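Side-chain contacts in disulfide bond forming protein (DsbF) (Mycobacterium tuberculosis, PDB 3IOS), which probably oxidises reduced, unfolded secreted proteins to introduce disulfide bonds, acting through a thioredoxin-fold domain, the part present in this chain: residues 120-123 with 127-130; 18-23 with 36-41; 59-64 with 95-100; 66-71 with 143-148. All coordinates share one frame; numbering follows the deposited sequence.

Contact 1: 120-123 with 127-130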
# COMPACT_ATOMS: atom_id res chain seq x y z
N ALA A 120 4.31 -2.95 3.47
CA ALA A 120 4.01 -3.30 4.85
C ALA A 120 3.07 -4.49 4.78
O ALA A 120 2.00 -4.41 4.19
CB ALA A 120 3.36 -2.14 5.58
N PHE A 121 3.49 -5.61 5.37
CA PHE A 121 2.66 -6.81 5.36
C PHE A 121 1.98 -6.96 6.71
O PHE A 121 2.63 -6.95 7.75
CB PHE A 121 3.51 -8.04 5.02
CG PHE A 121 4.15 -7.97 3.66
CD1 PHE A 121 5.39 -7.35 3.49
CD2 PHE A 121 3.48 -8.44 2.54
CE1 PHE A 121 5.94 -7.20 2.21
CE2 PHE A 121 4.03 -8.30 1.26
CZ PHE A 121 5.26 -7.67 1.10
N VAL A 122 0.66 -7.06 6.67
CA VAL A 122 -0.14 -7.17 7.88
C VAL A 122 -0.84 -8.52 7.91
O VAL A 122 -1.62 -8.83 7.02
CB VAL A 122 -1.21 -6.07 7.92
CG1 VAL A 122 -1.95 -6.12 9.24
CG2 VAL A 122 -0.57 -4.71 7.69
N ASP A 123 -0.56 -9.33 8.93
CA ASP A 123 -1.23 -10.62 9.00
C ASP A 123 -2.54 -10.43 9.77
O ASP A 123 -2.75 -9.38 10.38
CB ASP A 123 -0.32 -11.70 9.63
CG ASP A 123 -0.12 -11.54 11.13
OD1 ASP A 123 0.81 -12.18 11.66
OD2 ASP A 123 -0.88 -10.80 11.78
N ASN A 127 0.02 -8.41 13.14
CA ASN A 127 1.48 -8.34 13.07
C ASN A 127 1.85 -7.56 11.82
O ASN A 127 1.28 -7.78 10.75
CB ASN A 127 2.07 -9.75 13.01
CG ASN A 127 1.83 -10.53 14.28
OD1 ASN A 127 1.53 -11.73 14.23
ND2 ASN A 127 1.96 -9.87 15.42
N VAL A 128 2.81 -6.65 11.95
CA VAL A 128 3.25 -5.83 10.83
C VAL A 128 4.73 -5.96 10.52
O VAL A 128 5.58 -5.80 11.40
CB VAL A 128 2.95 -4.34 11.10
CG1 VAL A 128 3.45 -3.49 9.93
CG2 VAL A 128 1.46 -4.14 11.31
N ASP A 129 5.03 -6.26 9.26
CA ASP A 129 6.41 -6.40 8.82
C ASP A 129 6.65 -5.46 7.64
O ASP A 129 5.98 -5.57 6.61
CB ASP A 129 6.68 -7.85 8.41
CG ASP A 129 8.10 -8.08 7.94
OD1 ASP A 129 9.04 -7.68 8.66
OD2 ASP A 129 8.29 -8.65 6.84
N VAL A 130 7.58 -4.54 7.80
CA VAL A 130 7.89 -3.58 6.74
C VAL A 130 9.14 -3.97 5.97
O VAL A 130 10.19 -4.24 6.56
CB VAL A 130 8.10 -2.15 7.32
CG1 VAL A 130 8.43 -1.18 6.20
CG2 VAL A 130 6.85 -1.71 8.05
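Asp123 turns its CG in between its own backbone N and carbonyl carbon (chi1 73°), which carries the carboxylate across to Asn127; Val122 and Val128 both set CG1 opposite the backbone N, leaving each CG2 to meet its counterpart. Strands 118-122 and 128-132 make a hairpin edging the thioredoxin-fold central sheet. The two valines form a non-hydrogen-bonded antiparallel pair and lie side by side, pointing the same way, with Val122 CG2 4.2 Å from Val128 CG2. Ala120 and Val130 sit on that same face, whereas Phe121 and Asp129 point to the other one, where Phe121 packs on Leu140 and Leu147 of helix 137-147. Phe121 and Asp129 are the hydrogen-bonded pair: Phe121 N gives a nearly straight bond to Asp129 O (2.8 Å, 177°), and Asp129 N returns one to Phe121 O at 2.9 Å. The same Asp129 O also lies at the edge of the Phe121 ring, 3.6 Å from CD1.

Toward the turn, Asp123 N donates to Asn127 O at 3.0 Å, and Asn127 N comes back to Asp123 OD2 at 2.9 Å from above the carboxylate plane, a more bent bond at 145°. His125 N adds a weak bond to the same OD2. One carboxylate oxygen thus takes two backbone N-H groups of the turn, so the negative charge of Asp123 is probably eased by them while it ties the hairpin end together.

Contact 2: 18-23 with 36-41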
# COMPACT_ATOMS: atom_id res chain seq x y z
N ALA A 18 -0.66 -0.51 17.32
CA ALA A 18 -0.43 0.92 17.14
C ALA A 18 -0.18 1.26 15.68
O ALA A 18 -0.52 2.35 15.23
CB ALA A 18 0.75 1.37 18.00
N GLN A 19 0.41 0.32 14.95
CA GLN A 19 0.71 0.53 13.54
C GLN A 19 -0.53 0.78 12.68
O GLN A 19 -0.46 1.41 11.64
CB GLN A 19 1.48 -0.67 12.97
CG GLN A 19 2.86 -0.91 13.58
CD GLN A 19 2.84 -1.89 14.74
OE1 GLN A 19 3.89 -2.40 15.14
NE2 GLN A 19 1.66 -2.15 15.28
N LEU A 20 -1.68 0.28 13.12
CA LEU A 20 -2.91 0.46 12.35
C LEU A 20 -3.73 1.65 12.82
O LEU A 20 -4.79 1.94 12.27
CB LEU A 20 -3.77 -0.80 12.42
CG LEU A 20 -3.15 -2.05 11.78
CD1 LEU A 20 -4.15 -3.20 11.84
CD2 LEU A 20 -2.78 -1.75 10.33
N GLN A 21 -3.24 2.36 13.83
CA GLN A 21 -3.97 3.50 14.35
C GLN A 21 -3.67 4.77 13.58
O GLN A 21 -2.89 5.61 14.02
CB GLN A 21 -3.68 3.68 15.83
CG GLN A 21 -4.18 2.51 16.67
CD GLN A 21 -3.99 2.72 18.16
OE1 GLN A 21 -2.87 2.66 18.67
NE2 GLN A 21 -5.09 2.97 18.87
N PHE A 22 -4.29 4.88 12.41
CA PHE A 22 -4.11 6.04 11.54
C PHE A 22 -5.33 6.17 10.64
O PHE A 22 -6.06 5.20 10.42
CB PHE A 22 -2.83 5.89 10.70
CG PHE A 22 -2.92 4.84 9.62
CD1 PHE A 22 -3.49 5.13 8.39
CD2 PHE A 22 -2.42 3.55 9.84
CE1 PHE A 22 -3.57 4.16 7.39
CE2 PHE A 22 -2.50 2.58 8.84
CZ PHE A 22 -3.07 2.89 7.61
N SER A 23 -5.56 7.37 10.13
CA SER A 23 -6.67 7.61 9.23
C SER A 23 -6.08 8.30 8.00
O SER A 23 -4.96 8.79 8.04
CB SER A 23 -7.72 8.50 9.89
OG SER A 23 -7.15 9.71 10.34
N SER A 36 -9.43 -0.73 9.97
CA SER A 36 -10.28 -1.57 9.13
C SER A 36 -9.50 -2.76 8.59
O SER A 36 -10.07 -3.68 8.00
CB SER A 36 -10.86 -0.75 7.96
OG SER A 36 -9.85 -0.42 7.03
N LEU A 37 -8.18 -2.74 8.78
CA LEU A 37 -7.33 -3.83 8.31
C LEU A 37 -7.13 -4.91 9.38
O LEU A 37 -6.61 -5.98 9.08
CB LEU A 37 -5.96 -3.30 7.87
CG LEU A 37 -5.93 -2.24 6.78
CD1 LEU A 37 -4.49 -1.86 6.50
CD2 LEU A 37 -6.62 -2.74 5.52
N LEU A 38 -7.52 -4.62 10.61
CA LEU A 38 -7.35 -5.59 11.70
C LEU A 38 -8.20 -6.85 11.50
O LEU A 38 -9.40 -6.76 11.22
CB LEU A 38 -7.70 -4.97 13.05
CG LEU A 38 -7.47 -5.89 14.25
CD1 LEU A 38 -5.98 -6.18 14.37
CD2 LEU A 38 -8.00 -5.25 15.51
N GLY A 39 -7.57 -8.01 11.65
CA GLY A 39 -8.28 -9.27 11.52
C GLY A 39 -8.28 -9.86 10.12
O GLY A 39 -8.89 -10.90 9.88
N LYS A 40 -7.59 -9.20 9.20
CA LYS A 40 -7.53 -9.68 7.83
C LYS A 40 -6.14 -9.44 7.26
O LYS A 40 -5.41 -8.58 7.74
CB LYS A 40 -8.58 -8.96 6.99
CG LYS A 40 -8.37 -7.45 6.91
CD LYS A 40 -9.65 -6.72 6.54
CE LYS A 40 -10.68 -6.83 7.66
NZ LYS A 40 -11.86 -5.94 7.42
N PRO A 41 -5.76 -10.23 6.25
CA PRO A 41 -4.43 -10.03 5.66
C PRO A 41 -4.45 -8.77 4.81
O PRO A 41 -5.41 -8.50 4.10
CB PRO A 41 -4.24 -11.30 4.83
CG PRO A 41 -5.65 -11.60 4.38
CD PRO A 41 -6.45 -11.38 5.64
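Leu20 reaches over to Leu37 and Leu38 with its two methyls divided between them, and this fork is the close part of the contact. CD2 touches Leu37 CD1 at 4.2 Å, the two leucine side chains crossing at about a right angle. CD1 goes instead to the start of Leu38, lying 3.9 Å from its backbone N and 4.1 Å from its CB. Both Leu20 and Leu37 hold CG beside the backbone N, opposite the carbonyl carbon (chi1 -64° and -58°); CD1 continues the extended line in both, and Leu20 CD2 branches off to meet Leu37 CD1. Leu20 and Leu37 are buried; behind Leu37 stand Ala42 and Leu44 of strand 42-47, and Thr72 of the neighbouring strand.

The outer side is looser. Leu38 swings its CG opposite the backbone N, and its side chain packs on Val16 and Pro17 near the start of the modelled chain. Further out, the type II turn from Leu37 to Lys40 passes through the exposed Gly39, and the lysine side chain runs back to Ser36. Lys40 NZ donates to Ser36 O at 2.9 Å, nearly along the C=O axis (162°), alongside a weak backbone bond from Lys40 N to Leu37 O.

No hydrogen bond joins 18-23 to 36-41. Their cohesion therefore comes from the burial of leucine methyls, while the polar links go within each loop or to other parts of the chain: the lysine ammonium probably polarises the Ser36 carbonyl.

Contact 3: 59-64 with 95-100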
# COMPACT_ATOMS: atom_id res chain seq x y z
N PRO A 59 2.37 -2.58 -12.20
CA PRO A 59 1.63 -3.69 -12.83
C PRO A 59 1.75 -5.00 -12.05
O PRO A 59 0.83 -5.83 -12.07
CB PRO A 59 2.24 -3.77 -14.23
CG PRO A 59 3.64 -3.29 -14.02
CD PRO A 59 3.44 -2.10 -13.10
N VAL A 60 2.87 -5.17 -11.36
CA VAL A 60 3.09 -6.37 -10.57
C VAL A 60 2.20 -6.35 -9.33
O VAL A 60 1.57 -7.35 -8.99
CB VAL A 60 4.56 -6.46 -10.11
CG1 VAL A 60 4.74 -7.62 -9.16
CG2 VAL A 60 5.47 -6.60 -11.32
N VAL A 61 2.14 -5.21 -8.65
CA VAL A 61 1.30 -5.12 -7.47
C VAL A 61 -0.15 -5.30 -7.89
O VAL A 61 -0.92 -5.97 -7.21
CB VAL A 61 1.46 -3.76 -6.76
CG1 VAL A 61 0.56 -3.72 -5.54
CG2 VAL A 61 2.92 -3.56 -6.34
N GLY A 62 -0.52 -4.72 -9.03
CA GLY A 62 -1.89 -4.85 -9.50
C GLY A 62 -2.25 -6.29 -9.80
O GLY A 62 -3.35 -6.74 -9.47
N GLN A 63 -1.32 -7.01 -10.40
CA GLN A 63 -1.56 -8.41 -10.74
C GLN A 63 -1.73 -9.26 -9.49
O GLN A 63 -2.66 -10.06 -9.39
CB GLN A 63 -0.40 -8.94 -11.59
CG GLN A 63 -0.66 -10.31 -12.21
CD GLN A 63 0.41 -10.69 -13.22
OE1 GLN A 63 0.36 -11.76 -13.83
NE2 GLN A 63 1.39 -9.80 -13.42
N VAL A 64 -0.84 -9.08 -8.51
CA VAL A 64 -0.94 -9.86 -7.28
C VAL A 64 -2.22 -9.51 -6.52
O VAL A 64 -2.87 -10.39 -5.95
CB VAL A 64 0.31 -9.63 -6.38
CG1 VAL A 64 0.18 -10.42 -5.08
CG2 VAL A 64 1.56 -10.10 -7.12
N LYS A 95 -5.92 0.71 -10.16
CA LYS A 95 -7.15 1.40 -9.77
C LYS A 95 -8.14 0.46 -9.09
O LYS A 95 -9.13 0.91 -8.51
CB LYS A 95 -7.80 2.04 -11.00
CG LYS A 95 -7.49 3.50 -11.14
CD LYS A 95 -7.78 4.03 -12.55
CE LYS A 95 -7.46 5.50 -12.68
NZ LYS A 95 -7.70 5.97 -14.06
N THR A 96 -7.85 -0.83 -9.14
CA THR A 96 -8.70 -1.87 -8.55
C THR A 96 -8.63 -1.95 -7.02
O THR A 96 -9.50 -2.55 -6.39
CB THR A 96 -8.35 -3.25 -9.14
OG1 THR A 96 -8.46 -3.19 -10.57
CG2 THR A 96 -9.30 -4.32 -8.62
N PHE A 97 -7.59 -1.38 -6.42
CA PHE A 97 -7.50 -1.42 -4.96
C PHE A 97 -7.34 -0.01 -4.39
O PHE A 97 -6.98 0.93 -5.10
CB PHE A 97 -6.37 -2.36 -4.50
CG PHE A 97 -4.99 -1.99 -4.98
CD1 PHE A 97 -4.18 -1.14 -4.23
CD2 PHE A 97 -4.50 -2.51 -6.17
CE1 PHE A 97 -2.89 -0.84 -4.65
CE2 PHE A 97 -3.21 -2.22 -6.60
CZ PHE A 97 -2.40 -1.38 -5.84
N THR A 98 -7.64 0.12 -3.10
CA THR A 98 -7.57 1.41 -2.42
C THR A 98 -6.25 2.14 -2.57
O THR A 98 -5.18 1.56 -2.39
CB THR A 98 -7.85 1.24 -0.91
OG1 THR A 98 -9.12 0.59 -0.73
CG2 THR A 98 -7.88 2.60 -0.22
N GLN A 99 -6.33 3.43 -2.88
CA GLN A 99 -5.14 4.27 -3.01
C GLN A 99 -5.27 5.46 -2.05
O GLN A 99 -6.25 6.21 -2.12
CB GLN A 99 -4.99 4.81 -4.44
CG GLN A 99 -4.78 3.75 -5.51
CD GLN A 99 -3.48 3.00 -5.34
OE1 GLN A 99 -2.57 3.46 -4.64
NE2 GLN A 99 -3.38 1.85 -5.99
N LEU A 100 -4.31 5.62 -1.14
CA LEU A 100 -4.35 6.73 -0.19
C LEU A 100 -3.46 7.87 -0.65
O LEU A 100 -2.32 7.66 -1.08
CB LEU A 100 -3.87 6.27 1.20
CG LEU A 100 -4.56 5.05 1.78
CD1 LEU A 100 -4.03 4.80 3.18
CD2 LEU A 100 -6.06 5.26 1.80
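Apolar contact comes first here: Val61 CG1 lies 3.8 Å from Phe97 CZ and 4.2 Å from Phe97 CE2, so a single methyl meets the far end of the ring. The two side chains cross at about a right angle, and the methyl approaches obliquely. Val61 places CG1 opposite its backbone N (chi1 -180°), aiming that branch from helix 52-67 at the phenylalanine. Phe97 answers with its CG set between its backbone N and carbonyl carbon (chi1 60°), a torsion that lifts the ring off the segment leading into the edge strand and toward the helix.

The second kind of contact is between ring and backbone. Gly62 CA lies at the ring edge, near the ring plane, 4.1 Å from Phe97 CE2. With no side chain on Gly62, the rim of the ring comes up to the helix backbone itself, next to the valine methyl.

Hydrogen bonds run within the helix, not across: Gln63 N to Pro59 O and Val64 N to Val60 O, each 3.0 Å, continue the helical ladder past the contact.

Val61 and Phe97 both also rest on Phe73 and Trp45, from the two strands that lie next in the sheet. The layering is that of a thioredoxin fold: the helix whose start carries the Cys51-Cys54 motif packs against the central sheet, and an aromatic residue on the segment leading into the edge strand fills the boundary between them.

Contact 4: 66-71 with 143-148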
# COMPACT_ATOMS: atom_id res chain seq x y z
N ALA A 66 -5.05 -8.54 -7.79
CA ALA A 66 -6.16 -9.17 -8.51
C ALA A 66 -6.24 -10.68 -8.26
O ALA A 66 -7.33 -11.25 -8.20
CB ALA A 66 -6.01 -8.91 -10.00
N SER A 67 -5.08 -11.31 -8.11
CA SER A 67 -5.00 -12.75 -7.88
C SER A 67 -5.29 -13.15 -6.44
O SER A 67 -5.53 -14.32 -6.15
CB SER A 67 -3.62 -13.26 -8.28
OG SER A 67 -3.35 -12.98 -9.64
N HIS A 68 -5.26 -12.19 -5.53
CA HIS A 68 -5.52 -12.49 -4.13
C HIS A 68 -6.56 -11.59 -3.50
O HIS A 68 -6.25 -10.74 -2.67
CB HIS A 68 -4.21 -12.40 -3.34
CG HIS A 68 -3.20 -13.41 -3.77
ND1 HIS A 68 -2.46 -13.26 -4.93
CD2 HIS A 68 -2.85 -14.61 -3.25
CE1 HIS A 68 -1.70 -14.33 -5.10
NE2 HIS A 68 -1.92 -15.16 -4.09
N PRO A 69 -7.83 -11.78 -3.88
CA PRO A 69 -8.94 -10.98 -3.35
C PRO A 69 -9.14 -11.12 -1.85
O PRO A 69 -9.85 -10.32 -1.24
CB PRO A 69 -10.14 -11.46 -4.17
CG PRO A 69 -9.77 -12.88 -4.51
CD PRO A 69 -8.32 -12.76 -4.88
N GLU A 70 -8.52 -12.13 -1.23
CA GLU A 70 -8.67 -12.32 0.20
C GLU A 70 -7.80 -11.30 0.94
O GLU A 70 -8.02 -11.03 2.12
CB GLU A 70 -8.26 -13.74 0.63
CG GLU A 70 -6.75 -14.00 0.69
CD GLU A 70 -6.12 -14.26 -0.66
OE1 GLU A 70 -6.75 -13.96 -1.69
OE2 GLU A 70 -4.97 -14.75 -0.70
N VAL A 71 -6.83 -10.74 0.24
CA VAL A 71 -5.92 -9.76 0.82
C VAL A 71 -6.30 -8.34 0.46
O VAL A 71 -6.58 -8.03 -0.70
CB VAL A 71 -4.47 -10.02 0.36
CG1 VAL A 71 -3.52 -9.01 1.00
CG2 VAL A 71 -4.06 -11.44 0.71
N ARG A 143 4.99 -13.71 -0.10
CA ARG A 143 4.74 -13.01 1.16
C ARG A 143 3.24 -12.89 1.42
O ARG A 143 2.77 -13.08 2.54
CB ARG A 143 5.39 -11.62 1.14
CG ARG A 143 6.89 -11.66 1.37
CD ARG A 143 7.44 -10.26 1.48
NE ARG A 143 8.89 -10.25 1.66
CZ ARG A 143 9.52 -10.32 2.83
NH1 ARG A 143 10.84 -10.30 2.87
NH2 ARG A 143 8.82 -10.39 3.96
N VAL A 144 2.48 -12.61 0.37
CA VAL A 144 1.04 -12.50 0.50
C VAL A 144 0.45 -13.84 0.92
O VAL A 144 -0.43 -13.89 1.78
CB VAL A 144 0.41 -12.03 -0.83
CG1 VAL A 144 -1.10 -12.21 -0.80
CG2 VAL A 144 0.75 -10.56 -1.06
N THR A 145 0.94 -14.93 0.33
CA THR A 145 0.43 -16.25 0.69
C THR A 145 0.73 -16.56 2.16
O THR A 145 -0.08 -17.17 2.85
CB THR A 145 1.07 -17.36 -0.18
OG1 THR A 145 2.48 -17.40 0.06
CG2 THR A 145 0.85 -17.08 -1.63
N ALA A 146 1.90 -16.12 2.62
CA ALA A 146 2.30 -16.36 4.00
C ALA A 146 1.37 -15.69 5.01
O ALA A 146 1.22 -16.17 6.13
CB ALA A 146 3.73 -15.88 4.22
N LEU A 147 0.74 -14.59 4.61
CA LEU A 147 -0.17 -13.88 5.51
C LEU A 147 -1.39 -14.72 5.86
O LEU A 147 -1.97 -14.57 6.93
CB LEU A 147 -0.63 -12.57 4.87
CG LEU A 147 0.46 -11.57 4.51
CD1 LEU A 147 -0.18 -10.36 3.84
CD2 LEU A 147 1.22 -11.15 5.76
N THR A 148 -1.79 -15.60 4.94
CA THR A 148 -2.93 -16.46 5.15
C THR A 148 -2.53 -17.83 5.65
O THR A 148 -3.37 -18.52 6.27
O HOH W 1 -3.26 -14.75 2.23
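Val144 and His68 meet where two helices end side by side, and the histidine can be followed outward. Its CB lies 4.0 Å from Val144 CG1; CG, the next atom, comes closer to the same methyl, at 3.8 Å; and CD2 stays beside it at 3.9 Å. The methyl makes an off-centre CH-pi contact, 4.2 Å from the ring centroid and 30° from the ring normal. At the tip, NE2 reaches Thr145 CG2 at 4.2 Å, while ND1 is hydrogen-bonded to Val64 O back in helix 52-67, which fixes the rotation of the ring.

Val144 CG1, opposite its backbone N (chi1 167°), also meets Val71 CG2 at 3.4 Å, tighter than usual for two carbons. Val71 and Val144 are buried and share Val43 of the central sheet beneath them. At the outer margin a water donates to Val144 O at 3.0 Å and, weakly, to Glu70 OE2.

One valine methyl thus touches both an imidazole and another valine. In this thioredoxin fold the contact joins the exit of helix 52-67, on its way into strand 72-77, to the C-terminal helix 137-147 on the same side of the sheet.

Contact 1 is the edge hairpin of the mixed sheet, and the others pack about that sheet. Contacts 3 and 4 both use helix 52-67, their centres about 13 Å apart, and meet where Val64 CG1 lies 4.1 Å from Val144 CG2. Contact 4 joins contact 1 directly: Phe121 CZ packs 3.4 Å from Arg143 CD, with a long, weak ion pair between Asp129 and Arg143. Contact 2 leans on contact 1 through Gln19 CB, 3.8 Å from Val128 CG2, and on contact 4 through Pro41. Contacts 1 and 3 lie on opposite sides of the chain's centre, about 17 Å between centres. Contact 3's helix carries at its start the disulfide-forming pair Cys51-Cys54.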